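Local coordinates for protein glycosyl hydrolase, family 38 (Enterococcus faecalis, PDB 5KBP) that probably hydrolyses alpha-mannosidic linkages of carbohydrates, as a family 38 glycoside hydrolase, at residues I746-G758 / E767-G779. Residues are numbered along the deposited sequence; the frame is centred on the assembly and turned at random.
Sequences IAVTLIRCVGELG and EAQCQGEYTFKYG
Leu750 and Ile751 meet Phe776 and Tyr774 in a buried, largely apolar contact between two antiparallel beta-sheets, strand 746-753 belonging to one and strand 772-779 to the other. The sheets pack face to face as layers of a beta-sandwich, consistent with the galactose mutarotase-like C-terminal region of family 38 enzymes. The axes of these strand segments come within 8.5 Å, too far for backbone pairing, and their N-to-C directions are 160° apart, nearly antiparallel. A classic beta bulge, in which Leu750 and Ile751 both oppose Leu674 of strand 672-679, turns these two successive residues toward the other sheet. Leu750 CB sits over the centre of one face of the Phe776 ring, 4.0 Å from its centroid, a CH-pi contact, while CD2 reaches on to Tyr778. Leu750 O also comes close to the Phe776 ring, 3.1 Å from CE1. Extended with CG1 anti to the backbone N (chi1 -172°), Ile751 carries CD1 over the Tyr774 face, 4.1 Å from the ring centroid, and against Cys770 CB at 3.6 Å. Helix 304-332 adds Val304, Tyr305 and Gln308 to this cluster.

Toward Val754 and the 3-10 segment 767-769 the contact becomes more polar. Val754 N gives a weak hydrogen bond to Ala768 O (3.4 Å). Bent at chi2 (-74°), the Gln769 side chain lays its amide alongside the backbone of Cys753 and Val754, with OE1 3.3 Å from Cys753 CB; that oxygen accepts a hydrogen bond from Asp671 N. Cohesion probably rests mainly on CH-pi and van der Waals packing, including the Gln769 amide against backbone, with a single weak backbone bond from Val754 to the 3-10 segment.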
loop_
_atom_site.group_PDB
_atom_site.type_symbol
_atom_site.label_atom_id
_atom_site.label_comp_id
_atom_site.label_asym_id
_atom_site.label_seq_id
_atom_site.Cartn_x
_atom_site.Cartn_y
_atom_site.Cartn_z
ATOM N N ILE A 746 37.736 3.074 -0.218
ATOM C CA ILE A 746 36.401 2.538 -0.459
ATOM C C ILE A 746 35.385 3.528 0.094
ATOM O O ILE A 746 35.384 3.827 1.293
ATOM C CB ILE A 746 36.228 1.156 0.186
ATOM C CG1 ILE A 746 37.308 0.195 -0.312
ATOM C CG2 ILE A 746 34.847 0.605 -0.116
ATOM C CD1 ILE A 746 37.221 -1.181 0.307
ATOM N N ALA A 747 34.524 4.043 -0.777
ATOM C CA ALA A 747 33.487 4.993 -0.395
ATOM C C ALA A 747 32.133 4.328 -0.603
ATOM O O ALA A 747 31.743 4.044 -1.741
ATOM C CB ALA A 747 33.599 6.282 -1.206
ATOM N N VAL A 748 31.423 4.074 0.493
ATOM C CA VAL A 748 30.089 3.488 0.450
ATOM C C VAL A 748 29.070 4.609 0.583
ATOM O O VAL A 748 29.114 5.388 1.544
ATOM C CB VAL A 748 29.900 2.436 1.556
ATOM C CG1 VAL A 748 28.460 1.943 1.574
ATOM C CG2 VAL A 748 30.865 1.275 1.359
ATOM N N THR A 749 28.156 4.696 -0.380
ATOM C CA THR A 749 27.125 5.725 -0.361
ATOM C C THR A 749 26.034 5.339 0.628
ATOM O O THR A 749 25.445 4.257 0.522
ATOM C CB THR A 749 26.534 5.921 -1.754
ATOM O OG1 THR A 749 27.569 6.317 -2.660
ATOM C CG2 THR A 749 25.449 6.990 -1.724
ATOM N N LEU A 750 25.761 6.225 1.582
ATOM C CA LEU A 750 24.732 5.967 2.580
ATOM C C LEU A 750 23.352 6.411 2.106
ATOM O O LEU A 750 22.380 5.658 2.221
ATOM C CB LEU A 750 25.091 6.669 3.894
ATOM C CG LEU A 750 26.423 6.271 4.533
ATOM C CD1 LEU A 750 26.642 7.038 5.828
ATOM C CD2 LEU A 750 26.475 4.772 4.777
ATOM N N ILE A 751 23.252 7.623 1.565
ATOM C CA ILE A 751 21.966 8.184 1.173
ATOM C C ILE A 751 22.219 9.235 0.100
ATOM O O ILE A 751 23.202 9.978 0.159
ATOM C CB ILE A 751 21.217 8.763 2.400
ATOM C CG1 ILE A 751 19.789 9.173 2.036
ATOM C CG2 ILE A 751 21.977 9.938 3.005
ATOM C CD1 ILE A 751 18.966 9.610 3.232
ATOM N N ARG A 752 21.338 9.270 -0.899
ATOM C CA ARG A 752 21.434 10.238 -1.987
ATOM C C ARG A 752 20.054 10.829 -2.223
ATOM O O ARG A 752 19.086 10.088 -2.422
ATOM C CB ARG A 752 21.973 9.591 -3.266
ATOM C CG ARG A 752 22.313 10.585 -4.362
ATOM C CD ARG A 752 22.998 9.913 -5.542
ATOM N NE ARG A 752 22.079 9.077 -6.308
ATOM C CZ ARG A 752 21.355 9.515 -7.333
ATOM N NH1 ARG A 752 20.543 8.690 -7.978
ATOM N NH2 ARG A 752 21.443 10.782 -7.710
ATOM N N CYS A 753 19.968 12.157 -2.208
ATOM C CA CYS A 753 18.695 12.866 -2.202
ATOM C C CYS A 753 18.595 13.753 -3.436
ATOM O O CYS A 753 19.451 14.616 -3.655
ATOM C CB CYS A 753 18.554 13.699 -0.927
ATOM S SG CYS A 753 19.039 12.814 0.581
ATOM N N VAL A 754 17.546 13.544 -4.233
ATOM C CA VAL A 754 17.281 14.331 -5.429
ATOM C C VAL A 754 15.807 14.718 -5.435
ATOM O O VAL A 754 15.017 14.260 -4.610
ATOM C CB VAL A 754 17.653 13.578 -6.720
ATOM C CG1 VAL A 754 19.165 13.462 -6.842
ATOM C CG2 VAL A 754 17.006 12.201 -6.729
ATOM N N GLY A 755 15.438 15.570 -6.390
ATOM C CA GLY A 755 14.091 16.110 -6.413
ATOM C C GLY A 755 13.264 15.791 -7.642
ATOM O O GLY A 755 12.080 16.139 -7.697
ATOM N N GLU A 756 13.860 15.134 -8.636
ATOM C CA GLU A 756 13.160 14.832 -9.876
ATOM C C GLU A 756 13.456 13.405 -10.310
ATOM O O GLU A 756 14.488 12.830 -9.957
ATOM C CB GLU A 756 13.553 15.797 -11.004
ATOM C CG GLU A 756 15.021 15.727 -11.390
ATOM C CD GLU A 756 15.301 16.368 -12.732
ATOM O OE1 GLU A 756 14.332 16.687 -13.453
ATOM O OE2 GLU A 756 16.489 16.550 -13.069
ATOM N N LEU A 757 12.528 12.840 -11.088
ATOM C CA LEU A 757 12.739 11.515 -11.661
ATOM C C LEU A 757 13.834 11.551 -12.719
ATOM O O LEU A 757 14.810 10.796 -12.644
ATOM C CB LEU A 757 11.426 10.988 -12.249
ATOM C CG LEU A 757 11.350 9.574 -12.846
ATOM C CD1 LEU A 757 9.934 9.042 -12.729
ATOM C CD2 LEU A 757 11.796 9.527 -14.307
ATOM N N GLY A 758 13.688 12.425 -13.713
ATOM C CA GLY A 758 14.661 12.553 -14.780
ATOM C C GLY A 758 14.205 11.945 -16.091
ATOM O O GLY A 758 13.017 11.990 -16.427
ATOM N N GLU A 767 9.643 13.290 -2.484
ATOM C CA GLU A 767 9.927 12.223 -1.532
ATOM C C GLU A 767 11.185 11.440 -1.886
ATOM O O GLU A 767 11.620 10.604 -1.087
ATOM C CB GLU A 767 8.729 11.279 -1.423
ATOM C CG GLU A 767 7.532 11.910 -0.727
ATOM C CD GLU A 767 6.343 10.976 -0.646
ATOM O OE1 GLU A 767 5.373 11.313 0.063
ATOM O OE2 GLU A 767 6.377 9.909 -1.292
ATOM N N ALA A 768 11.772 11.687 -3.060
ATOM C CA ALA A 768 13.093 11.160 -3.373
ATOM C C ALA A 768 14.197 11.875 -2.607
ATOM O O ALA A 768 15.351 11.434 -2.658
ATOM C CB ALA A 768 13.360 11.257 -4.876
ATOM N N GLN A 769 13.874 12.967 -1.909
ATOM C CA GLN A 769 14.842 13.645 -1.058
ATOM C C GLN A 769 15.124 12.880 0.229
ATOM O O GLN A 769 16.024 13.278 0.975
ATOM C CB GLN A 769 14.356 15.058 -0.726
ATOM C CG GLN A 769 14.194 15.973 -1.933
ATOM C CD GLN A 769 15.518 16.459 -2.496
ATOM O OE1 GLN A 769 16.586 16.088 -2.015
ATOM N NE2 GLN A 769 15.449 17.299 -3.521
ATOM N N CYS A 770 14.365 11.820 0.509
ATOM C CA CYS A 770 14.639 10.904 1.617
ATOM C C CYS A 770 14.752 11.645 2.948
ATOM O O CYS A 770 15.726 11.500 3.690
ATOM C CB CYS A 770 15.900 10.084 1.342
ATOM S SG CYS A 770 15.816 9.077 -0.151
ATOM N N GLN A 771 13.738 12.449 3.249
ATOM C CA GLN A 771 13.714 13.190 4.500
ATOM C C GLN A 771 13.239 12.295 5.640
ATOM O O GLN A 771 12.304 11.507 5.481
ATOM C CB GLN A 771 12.799 14.411 4.383
ATOM C CG GLN A 771 13.170 15.381 3.267
ATOM C CD GLN A 771 14.447 16.151 3.549
ATOM O OE1 GLN A 771 14.419 17.223 4.153
ATOM N NE2 GLN A 771 15.576 15.610 3.105
ATOM N N GLY A 772 13.896 12.417 6.794
ATOM C CA GLY A 772 13.450 11.741 7.990
ATOM C C GLY A 772 14.566 10.945 8.631
ATOM O O GLY A 772 15.749 11.134 8.327
ATOM N N GLU A 773 14.170 10.046 9.530
ATOM C CA GLU A 773 15.113 9.234 10.285
ATOM C C GLU A 773 15.606 8.059 9.449
ATOM O O GLU A 773 14.827 7.404 8.749
ATOM C CB GLU A 773 14.454 8.714 11.565
ATOM C CG GLU A 773 13.973 9.796 12.522
ATOM C CD GLU A 773 14.999 10.134 13.586
ATOM O OE1 GLU A 773 14.932 11.247 14.150
ATOM O OE2 GLU A 773 15.873 9.285 13.858
ATOM N N TYR A 774 16.907 7.789 9.533
ATOM C CA TYR A 774 17.519 6.691 8.799
ATOM C C TYR A 774 18.600 6.044 9.650
ATOM O O TYR A 774 19.283 6.713 10.429
ATOM C CB TYR A 774 18.120 7.160 7.466
ATOM C CG TYR A 774 17.088 7.422 6.394
ATOM C CD1 TYR A 774 16.476 8.663 6.279
ATOM C CD2 TYR A 774 16.720 6.424 5.500
ATOM C CE1 TYR A 774 15.529 8.903 5.303
ATOM C CE2 TYR A 774 15.775 6.656 4.520
ATOM C CZ TYR A 774 15.183 7.896 4.426
ATOM O OH TYR A 774 14.240 8.129 3.451
ATOM N N THR A 775 18.744 4.731 9.492
ATOM C CA THR A 775 19.767 3.955 10.184
ATOM C C THR A 775 20.472 3.076 9.165
ATOM O O THR A 775 19.833 2.242 8.516
ATOM C CB THR A 775 19.162 3.099 11.299
ATOM O OG1 THR A 775 18.523 3.944 12.263
ATOM C CG2 THR A 775 20.244 2.277 11.984
ATOM N N PHE A 776 21.782 3.260 9.026
ATOM C CA PHE A 776 22.591 2.519 8.068
ATOM C C PHE A 776 23.465 1.525 8.820
ATOM O O PHE A 776 24.244 1.916 9.696
ATOM C CB PHE A 776 23.450 3.466 7.231
ATOM C CG PHE A 776 22.695 4.645 6.689
ATOM C CD1 PHE A 776 21.860 4.506 5.596
ATOM C CD2 PHE A 776 22.818 5.894 7.278
ATOM C CE1 PHE A 776 21.157 5.589 5.098
ATOM C CE2 PHE A 776 22.122 6.981 6.784
ATOM C CZ PHE A 776 21.291 6.828 5.692
ATOM N N LYS A 777 23.334 0.245 8.477
ATOM C CA LYS A 777 24.093 -0.828 9.105
ATOM C C LYS A 777 25.170 -1.307 8.142
ATOM O O LYS A 777 24.867 -1.713 7.015
ATOM C CB LYS A 777 23.178 -1.985 9.509
ATOM C CG LYS A 777 22.171 -1.629 10.590
ATOM C CD LYS A 777 21.340 -2.839 10.987
ATOM C CE LYS A 777 20.339 -2.487 12.074
ATOM N NZ LYS A 777 19.515 -3.660 12.475
ATOM N N TYR A 778 26.422 -1.262 8.590
ATOM C CA TYR A 778 27.560 -1.682 7.784
ATOM C C TYR A 778 28.686 -2.076 8.735
ATOM O O TYR A 778 28.578 -1.911 9.953
ATOM C CB TYR A 778 27.979 -0.580 6.803
ATOM C CG TYR A 778 28.269 0.767 7.437
ATOM C CD1 TYR A 778 27.237 1.591 7.873
ATOM C CD2 TYR A 778 29.571 1.224 7.575
ATOM C CE1 TYR A 778 27.498 2.822 8.446
ATOM C CE2 TYR A 778 29.841 2.455 8.146
ATOM C CZ TYR A 778 28.801 3.250 8.579
ATOM O OH TYR A 778 29.060 4.477 9.147
ATOM N N GLY A 779 29.768 -2.609 8.173
ATOM C CA GLY A 779 30.851 -3.085 9.014
ATOM C C GLY A 779 32.149 -3.253 8.257
ATOM O O GLY A 779 32.210 -3.124 7.033
#